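Local coordinates for FAD linked oxidase-like protein (Myceliophthora thermophila, PDB 5L6G) that oxidises the C1 hydroxyl of xylooligosaccharides and related sugars to lactones with a bicovalently bound FAD, passing the electrons to oxygen to give hydrogen peroxide, at residues 150-154 against 168-173; 162-168 against 447-451; 177-181 against 399-403. All blocks are in the same frame, centred on the assembly; numbering follows the deposited sequence.

How the interactions relate
Followed from the N terminus, the chain leaves strand 148-149, passes through 150-154 and helix 160-165, and returns at 168-173, where interaction 1 closes a short loop around that helix. Interaction 2 begins within this loop, at 162-168, and ends far downstream at 447-451, so the two contacts cross and share Gly168; both touch the FAD and the same xylose. Interaction 3, from 177-181 to 399-403, falls wholly within the long span of interaction 2. Interaction 1 stays inside the FAD-binding domain. Interactions 2 and 3 tie that domain to later parts of the chain, respectively the segment following strand 445-446 and a loop between two strands of the eight-stranded antiparallel sheet.

Interaction 1 (150-154 against 168-173); sequences FSHGT and GFGFSS. With FAD (flavin-adenine dinucleotide), chain D; XYP (beta-D-xylopyranose), chain H.
Gly153 and Gly170 bring their backbones together, CA to CA at 4.0 Å, and Gly170 CA also turns a C-H toward His152 O at 3.4 Å. A beta carbon on Gly170 would collide with that oxygen. Nearer the substrate, Thr154 CG2 reaches Phe171 CD2 at 3.5 Å, oblique to the ring. With chi1 at 72°, Thr154 OG1 sits between the backbone N and the carbonyl carbon and shares a hydrogen bond with O2 of the xylose. Here the PCMH-type FAD-binding domain reads the pyrimidine end of a flavin that is covalently linked through His94 and Cys155. Thr154 N donates to FAD O4 at 2.9 Å, while Phe169 bonds twice through its backbone, its O accepting from FAD N3 and its N giving to FAD O2. Two waters bridge the segments: water 1 donates to Ser151 OG and His152 O and accepts from Ser172 N, and water 2 joins His152 O to Phe171 N. In the next shell, the type I turn from Gly170 to Ser173 is braced by Gly170 N donating to Ser173 OG at 2.9 Å. Ser151 OG and Ser173 OG both bond Gly177 O. His152 ND1 meets a lone pair of Gly153 O nearly straight, at 171°.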
loop_
_atom_site.group_PDB
_atom_site.type_symbol
_atom_site.label_atom_id
_atom_site.label_comp_id
_atom_site.label_asym_id
_atom_site.label_seq_id
_atom_site.Cartn_x
_atom_site.Cartn_y
_atom_site.Cartn_z
ATOM N N PHE A 150 10.664 2.842 10.651
ATOM C CA PHE A 150 9.328 2.342 10.902
ATOM C C PHE A 150 8.970 1.253 9.889
ATOM O O PHE A 150 9.762 0.961 8.967
ATOM C CB PHE A 150 8.267 3.443 11.065
ATOM C CG PHE A 150 7.970 4.267 9.844
ATOM C CD1 PHE A 150 7.042 3.850 8.905
ATOM C CD2 PHE A 150 8.521 5.537 9.716
ATOM C CE1 PHE A 150 6.730 4.647 7.816
ATOM C CE2 PHE A 150 8.207 6.348 8.633
ATOM C CZ PHE A 150 7.306 5.901 7.685
ATOM N N SER A 151 7.843 0.588 10.105
ATOM C CA SER A 151 7.457 -0.510 9.235
ATOM C C SER A 151 6.756 0.004 7.976
ATOM O O SER A 151 5.734 0.651 8.062
ATOM C CB SER A 151 6.530 -1.460 9.988
ATOM O OG SER A 151 6.405 -2.683 9.288
ATOM N N HIS A 152 7.315 -0.287 6.801
ATOM C CA HIS A 152 6.694 0.127 5.558
ATOM C C HIS A 152 6.994 -0.845 4.424
ATOM O O HIS A 152 7.744 -1.801 4.587
ATOM C CB HIS A 152 7.102 1.553 5.183
ATOM C CG HIS A 152 8.585 1.786 5.161
ATOM N ND1 HIS A 152 9.409 1.263 4.187
ATOM C CD2 HIS A 152 9.380 2.529 5.970
ATOM C CE1 HIS A 152 10.655 1.641 4.419
ATOM N NE2 HIS A 152 10.664 2.419 5.491
ATOM N N GLY A 153 6.406 -0.567 3.266
ATOM C CA GLY A 153 6.513 -1.406 2.119
ATOM C C GLY A 153 7.897 -1.391 1.511
ATOM O O GLY A 153 8.768 -0.635 1.910
ATOM N N THR A 154 8.079 -2.268 0.538
ATOM C CA THR A 154 9.281 -2.331 -0.245
ATOM C C THR A 154 8.988 -1.350 -1.364
ATOM O O THR A 154 7.828 -1.076 -1.663
ATOM C CB THR A 154 9.457 -3.730 -0.869
ATOM O OG1 THR A 154 8.494 -3.905 -1.914
ATOM C CG2 THR A 154 9.250 -4.854 0.171
ATOM N N GLY A 168 0.003 -0.450 4.344
ATOM C CA GLY A 168 1.417 -0.421 4.043
ATOM C C GLY A 168 2.147 -1.588 4.675
ATOM O O GLY A 168 2.543 -1.526 5.828
ATOM N N PHE A 169 2.317 -2.647 3.890
ATOM C CA PHE A 169 2.832 -3.922 4.334
ATOM C C PHE A 169 4.195 -4.171 3.676
ATOM O O PHE A 169 4.342 -4.038 2.446
ATOM C CB PHE A 169 1.878 -5.039 3.901
ATOM C CG PHE A 169 2.253 -6.375 4.458
ATOM C CD1 PHE A 169 3.222 -7.166 3.826
ATOM C CD2 PHE A 169 1.662 -6.835 5.609
ATOM C CE1 PHE A 169 3.583 -8.398 4.358
ATOM C CE2 PHE A 169 2.025 -8.059 6.148
ATOM C CZ PHE A 169 2.992 -8.831 5.526
ATOM N N GLY A 170 5.171 -4.575 4.489
ATOM C CA GLY A 170 6.465 -4.923 3.985
ATOM C C GLY A 170 7.166 -5.985 4.807
ATOM O O GLY A 170 6.537 -6.763 5.545
ATOM N N PHE A 171 8.476 -6.020 4.646
ATOM C CA PHE A 171 9.306 -7.057 5.244
ATOM C C PHE A 171 9.658 -6.833 6.713
ATOM O O PHE A 171 10.538 -7.514 7.274
ATOM C CB PHE A 171 10.556 -7.270 4.383
ATOM C CG PHE A 171 10.337 -8.207 3.222
ATOM C CD1 PHE A 171 10.137 -9.563 3.426
ATOM C CD2 PHE A 171 10.331 -7.738 1.928
ATOM C CE1 PHE A 171 9.947 -10.436 2.358
ATOM C CE2 PHE A 171 10.146 -8.601 0.856
ATOM C CZ PHE A 171 9.956 -9.952 1.076
ATOM N N SER A 172 8.963 -5.886 7.338
ATOM C CA SER A 172 8.973 -5.715 8.782
ATOM C C SER A 172 7.590 -5.855 9.394
ATOM O O SER A 172 7.439 -5.704 10.600
ATOM C CB SER A 172 9.524 -4.326 9.146
ATOM O OG SER A 172 10.889 -4.254 8.802
ATOM N N SER A 173 6.587 -6.174 8.582
ATOM C CA SER A 173 5.212 -6.038 9.021
ATOM C C SER A 173 4.804 -7.131 9.997
ATOM O O SER A 173 4.085 -6.868 10.956
ATOM C CB SER A 173 4.257 -5.989 7.832
ATOM O OG SER A 173 4.340 -4.714 7.229
HETATM P PA FAD D . -0.521 8.225 -4.833
HETATM O O1A FAD D . 0.193 9.556 -4.791
HETATM O O2A FAD D . -0.949 7.736 -6.180
HETATM O O5B FAD D . -1.683 8.201 -3.774
HETATM C C5B FAD D . -2.523 7.066 -3.543
HETATM C C4B FAD D . -3.814 7.510 -2.893
HETATM O O4B FAD D . -3.521 8.147 -1.647
HETATM C C3B FAD D . -4.573 8.529 -3.727
HETATM O O3B FAD D . -5.958 8.385 -3.492
HETATM C C2B FAD D . -4.113 9.848 -3.163
HETATM O O2B FAD D . -5.005 10.925 -3.425
HETATM C C1B FAD D . -3.970 9.506 -1.697
HETATM N N9A FAD D . -2.993 10.390 -1.056
HETATM C C8A FAD D . -1.724 10.605 -1.392
HETATM N N7A FAD D . -1.155 11.513 -0.563
HETATM C C5A FAD D . -2.105 11.847 0.310
HETATM C C6A FAD D . -2.182 12.779 1.433
HETATM N N6A FAD D . -1.064 13.463 1.739
HETATM N N1A FAD D . -3.365 12.887 2.074
HETATM C C2A FAD D . -4.449 12.178 1.751
HETATM N N3A FAD D . -4.445 11.289 0.713
HETATM C C4A FAD D . -3.307 11.112 -0.011
HETATM N N1 FAD D . 2.099 -1.426 -1.016
HETATM C C2 FAD D . 2.334 -2.190 0.096
HETATM O O2 FAD D . 1.446 -2.258 0.991
HETATM N N3 FAD D . 3.514 -2.838 0.258
HETATM C C4 FAD D . 4.519 -2.764 -0.648
HETATM O O4 FAD D . 5.623 -3.363 -0.513
HETATM C C4X FAD D . 4.337 -1.964 -1.878
HETATM N N5 FAD D . 5.290 -1.836 -2.846
HETATM C C5X FAD D . 5.116 -1.058 -3.979
HETATM C C6 FAD D . 6.113 -0.910 -4.953
HETATM C C7 FAD D . 5.872 -0.122 -6.090
HETATM C C7M FAD D . 6.964 -0.007 -7.124
HETATM C C8 FAD D . 4.572 0.616 -6.261
HETATM C C8M FAD D . 4.313 1.537 -7.448
HETATM C C9 FAD D . 3.605 0.463 -5.273
HETATM C C9A FAD D . 3.814 -0.355 -4.148
HETATM N N10 FAD D . 2.824 -0.534 -3.145
HETATM C C10 FAD D . 3.027 -1.310 -2.002
HETATM C "C1'" FAD D . 1.517 0.107 -3.229
HETATM C "C2'" FAD D . 1.482 1.430 -2.531
HETATM O "O2'" FAD D . 1.376 1.167 -1.130
HETATM C "C3'" FAD D . 0.211 2.119 -2.997
HETATM O "O3'" FAD D . 0.195 2.262 -4.422
HETATM C "C4'" FAD D . 0.139 3.497 -2.334
HETATM O "O4'" FAD D . -1.240 3.849 -2.151
HETATM C "C5'" FAD D . 0.877 4.503 -3.179
HETATM O "O5'" FAD D . 1.132 5.680 -2.409
HETATM P P FAD D . 1.583 6.973 -3.194
HETATM O O1P FAD D . 1.615 8.164 -2.288
HETATM O O2P FAD D . 2.820 6.683 -3.981
HETATM O O3P FAD D . 0.454 7.053 -4.328
HETATM O O1 XYP H . 3.911 -5.876 -2.632
HETATM C C1 XYP H . 4.811 -5.182 -3.493
HETATM C C2 XYP H . 6.112 -5.974 -3.601
HETATM C C3 XYP H . 7.030 -5.385 -4.664
HETATM C C4 XYP H . 6.279 -5.234 -5.984
HETATM C C5 XYP H . 4.974 -4.451 -5.784
HETATM O O2 XYP H . 6.757 -5.934 -2.328
HETATM O O3 XYP H . 8.227 -6.172 -4.795
HETATM O O4 XYP H . 7.077 -4.498 -6.919
HETATM O O5 XYP H . 4.175 -5.019 -4.751
HETATM O O HOH W 1 7.407 -3.510 6.614
HETATM O O HOH W 2 9.812 -3.626 3.838
#

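Interaction 2 (162-168 against 447-451); sequences GHSLHGG and MYINY. With FAD (flavin-adenine dinucleotide), chain D; XYP (beta-D-xylopyranose), chain H.
At the flavin and ribityl part of the FAD site, helix 160-165 and the glycines that follow meet Tyr448 and Asn450 of the berberine-bridge-enzyme-like C-terminal region, so that two distant portions of the chain hold one cofactor between them. Tyr448 runs out with CG anti to the backbone N (chi1 176°), bringing its OH beside the start of Gly168. That hydroxyl takes part in three bonds: it accepts from Gly168 N at 2.8 Å and from Asn450 ND2 at 3.1 Å, and donates to FAD O2. Gly168 N and FAD O2 both lie at the edge of the tyrosine ring, while Asn450 CB rests over one face, toward the rim. The two N-H groups leave the hydroxyl proton directed at the flavin carbonyl, which may add to its polarisation. A phenylalanine in place of Tyr448 would probably leave Gly168 N and FAD O2 each without this partner and Asn450 ND2 with one acceptor fewer.

Asn450 ND2 spends its other hydrogen on a lone pair of His163 O, in the carbonyl plane, at 3.0 Å and 162°. Its OD1 accepts from FAD O4' at 2.7 Å. This oxygen also stands 3.1 Å from Gly162 O, two acceptors that do not bond each other. The His166 ring meets Ile449 CG2 obliquely, 3.5 Å from CD2, and its NE2 is bonded to Ser215. Around the ribityl chain, the His163 ring carries Gly168 CA over one face and shares a hydrogen bond from ND1 with FAD O2'. At the flavin ring, Tyr451 OH shares a hydrogen bond with O1 of the xylose. Within 162-168, Gly162 O lies in the plane of the His166 ring, and His166 ND1 meets it in the carbonyl plane, on a lone pair, at 2.7 Å and 179°.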
loop_
_atom_site.group_PDB
_atom_site.type_symbol
_atom_site.label_atom_id
_atom_site.label_comp_id
_atom_site.label_asym_id
_atom_site.label_seq_id
_atom_site.Cartn_x
_atom_site.Cartn_y
_atom_site.Cartn_z
ATOM N N GLY A 162 0.031 7.965 0.164
ATOM C CA GLY A 162 -0.947 6.927 -0.163
ATOM C C GLY A 162 -0.652 5.662 0.609
ATOM O O GLY A 162 -1.542 4.928 1.038
ATOM N N HIS A 163 0.621 5.401 0.794
ATOM C CA HIS A 163 1.023 4.166 1.412
ATOM C C HIS A 163 0.541 4.064 2.852
ATOM O O HIS A 163 -0.134 3.087 3.200
ATOM C CB HIS A 163 2.538 4.039 1.302
ATOM C CG HIS A 163 3.077 2.741 1.792
ATOM N ND1 HIS A 163 3.005 1.573 1.065
ATOM C CD2 HIS A 163 3.754 2.445 2.926
ATOM C CE1 HIS A 163 3.605 0.609 1.741
ATOM N NE2 HIS A 163 4.083 1.121 2.862
ATOM N N SER A 164 0.882 5.046 3.685
ATOM C CA SER A 164 0.635 4.949 5.137
ATOM C C SER A 164 -0.831 5.152 5.482
ATOM O O SER A 164 -1.288 4.706 6.518
ATOM C CB SER A 164 1.493 5.936 5.938
ATOM O OG SER A 164 1.110 7.286 5.705
ATOM N N LEU A 165 -1.569 5.810 4.607
ATOM C CA LEU A 165 -2.960 6.118 4.902
ATOM C C LEU A 165 -3.909 4.977 4.577
ATOM O O LEU A 165 -5.067 5.014 4.978
ATOM C CB LEU A 165 -3.409 7.406 4.197
ATOM C CG LEU A 165 -2.746 8.696 4.708
ATOM C CD1 LEU A 165 -3.152 9.859 3.826
ATOM C CD2 LEU A 165 -3.057 8.964 6.179
ATOM N N HIS A 166 -3.427 3.965 3.882
ATOM C CA HIS A 166 -4.267 2.820 3.586
ATOM C C HIS A 166 -3.715 1.499 4.038
ATOM O O HIS A 166 -4.269 0.459 3.670
ATOM C CB HIS A 166 -4.533 2.755 2.108
ATOM C CG HIS A 166 -5.065 4.034 1.563
ATOM N ND1 HIS A 166 -4.244 5.038 1.112
ATOM C CD2 HIS A 166 -6.328 4.488 1.428
ATOM C CE1 HIS A 166 -4.983 6.057 0.706
ATOM N NE2 HIS A 166 -6.249 5.740 0.874
ATOM N N GLY A 167 -2.633 1.522 4.814
ATOM C CA GLY A 167 -2.076 0.281 5.360
ATOM C C GLY A 167 -0.558 0.348 5.256
ATOM O O GLY A 167 0.073 1.138 5.973
ATOM N N GLY A 168 0.003 -0.450 4.344
ATOM C CA GLY A 168 1.417 -0.421 4.043
ATOM C C GLY A 168 2.147 -1.588 4.675
ATOM O O GLY A 168 2.543 -1.526 5.828
ATOM N N MET A 447 -10.408 -6.772 0.121
ATOM C CA MET A 447 -9.391 -6.327 -0.813
ATOM C C MET A 447 -8.676 -5.112 -0.247
ATOM O O MET A 447 -9.130 -4.518 0.715
ATOM C CB MET A 447 -10.014 -6.034 -2.176
ATOM C CG MET A 447 -10.363 -7.312 -2.931
ATOM S SD MET A 447 -11.307 -7.061 -4.447
ATOM C CE MET A 447 -11.248 -8.702 -5.160
ATOM N N TYR A 448 -7.564 -4.757 -0.864
ATOM C CA TYR A 448 -6.590 -3.856 -0.267
ATOM C C TYR A 448 -6.290 -2.748 -1.229
ATOM O O TYR A 448 -5.671 -2.966 -2.263
ATOM C CB TYR A 448 -5.327 -4.655 0.030
ATOM C CG TYR A 448 -4.131 -3.912 0.576
ATOM C CD1 TYR A 448 -4.235 -3.069 1.656
ATOM C CD2 TYR A 448 -2.874 -4.124 0.047
ATOM C CE1 TYR A 448 -3.119 -2.425 2.180
ATOM C CE2 TYR A 448 -1.749 -3.505 0.563
ATOM C CZ TYR A 448 -1.867 -2.673 1.637
ATOM O OH TYR A 448 -0.736 -2.047 2.126
ATOM N N ILE A 449 -6.747 -1.555 -0.881
ATOM C CA ILE A 449 -6.693 -0.397 -1.776
ATOM C C ILE A 449 -5.274 0.105 -2.100
ATOM O O ILE A 449 -5.088 0.832 -3.066
ATOM C CB ILE A 449 -7.616 0.740 -1.251
ATOM C CG1 ILE A 449 -7.942 1.735 -2.366
ATOM C CG2 ILE A 449 -7.023 1.406 -0.022
ATOM C CD1 ILE A 449 -8.883 2.839 -1.930
ATOM N N ASN A 450 -4.254 -0.296 -1.334
ATOM C CA ASN A 450 -2.905 -0.010 -1.755
ATOM C C ASN A 450 -2.519 -0.778 -3.016
ATOM O O ASN A 450 -1.535 -0.448 -3.657
ATOM C CB ASN A 450 -1.910 -0.205 -0.616
ATOM C CG ASN A 450 -1.722 1.062 0.193
ATOM O OD1 ASN A 450 -2.110 2.136 -0.253
ATOM N ND2 ASN A 450 -1.125 0.945 1.373
ATOM N N TYR A 451 -3.314 -1.784 -3.386
ATOM C CA TYR A 451 -3.262 -2.377 -4.731
ATOM C C TYR A 451 -4.615 -2.113 -5.439
ATOM O O TYR A 451 -5.403 -3.025 -5.754
ATOM C CB TYR A 451 -2.960 -3.856 -4.664
ATOM C CG TYR A 451 -1.706 -4.206 -3.893
ATOM C CD1 TYR A 451 -0.529 -3.512 -4.081
ATOM C CD2 TYR A 451 -1.712 -5.213 -2.945
ATOM C CE1 TYR A 451 0.621 -3.834 -3.366
ATOM C CE2 TYR A 451 -0.572 -5.517 -2.215
ATOM C CZ TYR A 451 0.584 -4.825 -2.429
ATOM O OH TYR A 451 1.729 -5.128 -1.708
HETATM P PA FAD D . -0.521 8.225 -4.833
HETATM O O1A FAD D . 0.193 9.556 -4.791
HETATM O O2A FAD D . -0.949 7.736 -6.180
HETATM O O5B FAD D . -1.683 8.201 -3.774
HETATM C C5B FAD D . -2.523 7.066 -3.543
HETATM C C4B FAD D . -3.814 7.510 -2.893
HETATM O O4B FAD D . -3.521 8.147 -1.647
HETATM C C3B FAD D . -4.573 8.529 -3.727
HETATM O O3B FAD D . -5.958 8.385 -3.492
HETATM C C2B FAD D . -4.113 9.848 -3.163
HETATM O O2B FAD D . -5.005 10.925 -3.425
HETATM C C1B FAD D . -3.970 9.506 -1.697
HETATM N N9A FAD D . -2.993 10.390 -1.056
HETATM C C8A FAD D . -1.724 10.605 -1.392
HETATM N N7A FAD D . -1.155 11.513 -0.563
HETATM C C5A FAD D . -2.105 11.847 0.310
HETATM C C6A FAD D . -2.182 12.779 1.433
HETATM N N6A FAD D . -1.064 13.463 1.739
HETATM N N1A FAD D . -3.365 12.887 2.074
HETATM C C2A FAD D . -4.449 12.178 1.751
HETATM N N3A FAD D . -4.445 11.289 0.713
HETATM C C4A FAD D . -3.307 11.112 -0.011
HETATM N N1 FAD D . 2.099 -1.426 -1.016
HETATM C C2 FAD D . 2.334 -2.190 0.096
HETATM O O2 FAD D . 1.446 -2.258 0.991
HETATM N N3 FAD D . 3.514 -2.838 0.258
HETATM C C4 FAD D . 4.519 -2.764 -0.648
HETATM O O4 FAD D . 5.623 -3.363 -0.513
HETATM C C4X FAD D . 4.337 -1.964 -1.878
HETATM N N5 FAD D . 5.290 -1.836 -2.846
HETATM C C5X FAD D . 5.116 -1.058 -3.979
HETATM C C6 FAD D . 6.113 -0.910 -4.953
HETATM C C7 FAD D . 5.872 -0.122 -6.090
HETATM C C7M FAD D . 6.964 -0.007 -7.124
HETATM C C8 FAD D . 4.572 0.616 -6.261
HETATM C C8M FAD D . 4.313 1.537 -7.448
HETATM C C9 FAD D . 3.605 0.463 -5.273
HETATM C C9A FAD D . 3.814 -0.355 -4.148
HETATM N N10 FAD D . 2.824 -0.534 -3.145
HETATM C C10 FAD D . 3.027 -1.310 -2.002
HETATM C "C1'" FAD D . 1.517 0.107 -3.229
HETATM C "C2'" FAD D . 1.482 1.430 -2.531
HETATM O "O2'" FAD D . 1.376 1.167 -1.130
HETATM C "C3'" FAD D . 0.211 2.119 -2.997
HETATM O "O3'" FAD D . 0.195 2.262 -4.422
HETATM C "C4'" FAD D . 0.139 3.497 -2.334
HETATM O "O4'" FAD D . -1.240 3.849 -2.151
HETATM C "C5'" FAD D . 0.877 4.503 -3.179
HETATM O "O5'" FAD D . 1.132 5.680 -2.409
HETATM P P FAD D . 1.583 6.973 -3.194
HETATM O O1P FAD D . 1.615 8.164 -2.288
HETATM O O2P FAD D . 2.820 6.683 -3.981
HETATM O O3P FAD D . 0.454 7.053 -4.328
HETATM O O1 XYP H . 3.911 -5.876 -2.632
HETATM C C1 XYP H . 4.811 -5.182 -3.493
HETATM C C2 XYP H . 6.112 -5.974 -3.601
HETATM C C3 XYP H . 7.030 -5.385 -4.664
HETATM C C4 XYP H . 6.279 -5.234 -5.984
HETATM C C5 XYP H . 4.974 -4.451 -5.784
HETATM O O2 XYP H . 6.757 -5.934 -2.328
HETATM O O3 XYP H . 8.227 -6.172 -4.795
HETATM O O4 XYP H . 7.077 -4.498 -6.919
HETATM O O5 XYP H . 4.175 -5.019 -4.751
#

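Interaction 3 (177-181 against 399-403); sequences GLAVD and YAFRD. With XYP (beta-D-xylopyranose), chain J.
One face of the Tyr399 ring carries Leu178 CD1, 3.6 Å from the ring centroid and 21° off the normal, a CH-pi contact set toward the CE2 side. The same methyl also underlies one face of the Arg402 guanidinium, 3.7 Å from NH1, and Tyr399 CE2 sits beneath that face too. Asp181 OD2 lies at the guanidinium edge, in plane. A bend at chi2 (-61°) helps carry the Arg402 guanidinium to Asp181. The carboxylate and guanidinium are twisted 36° apart, and the two halves of their salt bridge differ: Arg402 NH1 gives a sound hydrogen bond to the syn lone pair of OD2 at 2.9 Å, whereas NH2, 2.6 Å from OD1, makes a poorly aimed, weak one. Val180 CG1 packs 3.5 Å from NH2.

The contact joins the turn that leads into strand 183-189 of the FAD-binding domain to the loop between strands 374-381 and 409-417 of the large antiparallel sheet. That turn is closed by Asp181 N bonding Leu178 O, and Leu178 N bonds Asp181 OD2 from the anti side, tilted out of the carboxylate plane. Beyond the two segments, Arg402 NH1 also donates to Val389 O, Tyr399 OH is bonded to Tyr382 OH, and Asp181 O accepts from O4 of a second xylose. With OD2 taking two N-H donors and an arginine facing both oxygens, Asp181 is likely to stay ionised, its charge balanced by an arginine from the 399-403 loop.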
loop_
_atom_site.group_PDB
_atom_site.type_symbol
_atom_site.label_atom_id
_atom_site.label_comp_id
_atom_site.label_asym_id
_atom_site.label_seq_id
_atom_site.Cartn_x
_atom_site.Cartn_y
_atom_site.Cartn_z
ATOM N N GLY A 177 4.147 -4.410 12.205
ATOM C CA GLY A 177 2.865 -3.877 11.790
ATOM C C GLY A 177 2.920 -3.153 10.472
ATOM O O GLY A 177 3.859 -3.299 9.687
ATOM N N LEU A 178 1.872 -2.406 10.201
ATOM C CA LEU A 178 1.743 -1.728 8.924
ATOM C C LEU A 178 2.307 -0.325 9.071
ATOM O O LEU A 178 2.475 0.152 10.184
ATOM C CB LEU A 178 0.279 -1.663 8.503
ATOM C CG LEU A 178 -0.434 -3.001 8.326
ATOM C CD1 LEU A 178 -1.918 -2.793 8.073
ATOM C CD2 LEU A 178 0.210 -3.792 7.202
ATOM N N ALA A 179 2.573 0.341 7.952
ATOM C CA ALA A 179 3.022 1.740 7.993
ATOM C C ALA A 179 2.037 2.612 8.766
ATOM O O ALA A 179 2.444 3.463 9.559
ATOM C CB ALA A 179 3.219 2.275 6.581
ATOM N N VAL A 180 0.744 2.383 8.534
ATOM C CA VAL A 180 -0.328 3.106 9.207
ATOM C C VAL A 180 -0.242 3.010 10.739
ATOM O O VAL A 180 -0.645 3.914 11.461
ATOM C CB VAL A 180 -1.713 2.637 8.717
ATOM C CG1 VAL A 180 -2.064 1.248 9.226
ATOM C CG2 VAL A 180 -2.776 3.619 9.131
ATOM N N ASP A 181 0.339 1.934 11.227
ATOM C CA ASP A 181 0.488 1.723 12.668
ATOM C C ASP A 181 1.555 2.563 13.329
ATOM O O ASP A 181 1.639 2.623 14.563
ATOM C CB ASP A 181 0.764 0.245 12.930
ATOM C CG ASP A 181 -0.390 -0.628 12.499
ATOM O OD1 ASP A 181 -1.539 -0.181 12.702
ATOM O OD2 ASP A 181 -0.157 -1.734 11.965
ATOM N N TYR A 399 -8.615 0.936 8.937
ATOM C CA TYR A 399 -8.030 -0.213 8.246
ATOM C C TYR A 399 -8.705 -1.506 8.772
ATOM O O TYR A 399 -8.730 -1.748 9.972
ATOM C CB TYR A 399 -6.503 -0.245 8.407
ATOM C CG TYR A 399 -5.887 -1.431 7.694
ATOM C CD1 TYR A 399 -5.494 -1.323 6.366
ATOM C CD2 TYR A 399 -5.702 -2.644 8.343
ATOM C CE1 TYR A 399 -4.959 -2.396 5.683
ATOM C CE2 TYR A 399 -5.162 -3.749 7.663
ATOM C CZ TYR A 399 -4.797 -3.607 6.331
ATOM O OH TYR A 399 -4.252 -4.638 5.604
ATOM N N ALA A 400 -9.217 -2.347 7.870
ATOM C CA ALA A 400 -10.238 -3.330 8.243
ATOM C C ALA A 400 -9.719 -4.688 8.680
ATOM O O ALA A 400 -10.450 -5.480 9.269
ATOM C CB ALA A 400 -11.230 -3.517 7.093
ATOM N N PHE A 401 -8.476 -4.982 8.360
ATOM C CA PHE A 401 -8.021 -6.364 8.353
ATOM C C PHE A 401 -7.048 -6.665 9.482
ATOM O O PHE A 401 -5.849 -6.809 9.264
ATOM C CB PHE A 401 -7.453 -6.679 6.978
ATOM C CG PHE A 401 -8.393 -6.304 5.860
ATOM C CD1 PHE A 401 -9.623 -6.925 5.745
ATOM C CD2 PHE A 401 -8.068 -5.337 4.954
ATOM C CE1 PHE A 401 -10.507 -6.575 4.740
ATOM C CE2 PHE A 401 -8.949 -4.983 3.941
ATOM C CZ PHE A 401 -10.162 -5.599 3.830
ATOM N N ARG A 402 -7.607 -6.786 10.682
ATOM C CA ARG A 402 -6.836 -6.941 11.911
ATOM C C ARG A 402 -7.041 -8.221 12.708
ATOM O O ARG A 402 -6.411 -8.390 13.743
ATOM C CB ARG A 402 -7.180 -5.771 12.828
ATOM C CG ARG A 402 -6.834 -4.442 12.224
ATOM C CD ARG A 402 -5.342 -4.312 11.943
ATOM N NE ARG A 402 -4.992 -2.910 11.699
ATOM C CZ ARG A 402 -3.757 -2.416 11.565
ATOM N NH1 ARG A 402 -2.665 -3.182 11.670
ATOM N NH2 ARG A 402 -3.612 -1.115 11.349
ATOM N N ASP A 403 -7.960 -9.073 12.277
ATOM C CA ASP A 403 -8.227 -10.344 12.938
ATOM C C ASP A 403 -7.127 -11.360 12.644
ATOM O O ASP A 403 -6.900 -11.703 11.499
ATOM C CB ASP A 403 -9.579 -10.898 12.503
ATOM C CG ASP A 403 -10.028 -12.036 13.369
ATOM O OD1 ASP A 403 -9.405 -13.116 13.313
ATOM O OD2 ASP A 403 -10.982 -11.836 14.143
HETATM O O1 XYP J . 4.388 -3.668 17.431
HETATM C C1 XYP J . 3.460 -2.576 17.451
HETATM C C2 XYP J . 4.124 -1.341 18.060
HETATM C C3 XYP J . 3.234 -0.106 17.936
HETATM C C4 XYP J . 2.678 0.016 16.517
HETATM C C5 XYP J . 2.045 -1.297 16.060
HETATM O O2 XYP J . 4.406 -1.620 19.436
HETATM O O3 XYP J . 3.959 1.091 18.279
HETATM O O4 XYP J . 1.711 1.070 16.481
HETATM O O5 XYP J . 3.026 -2.322 16.112
#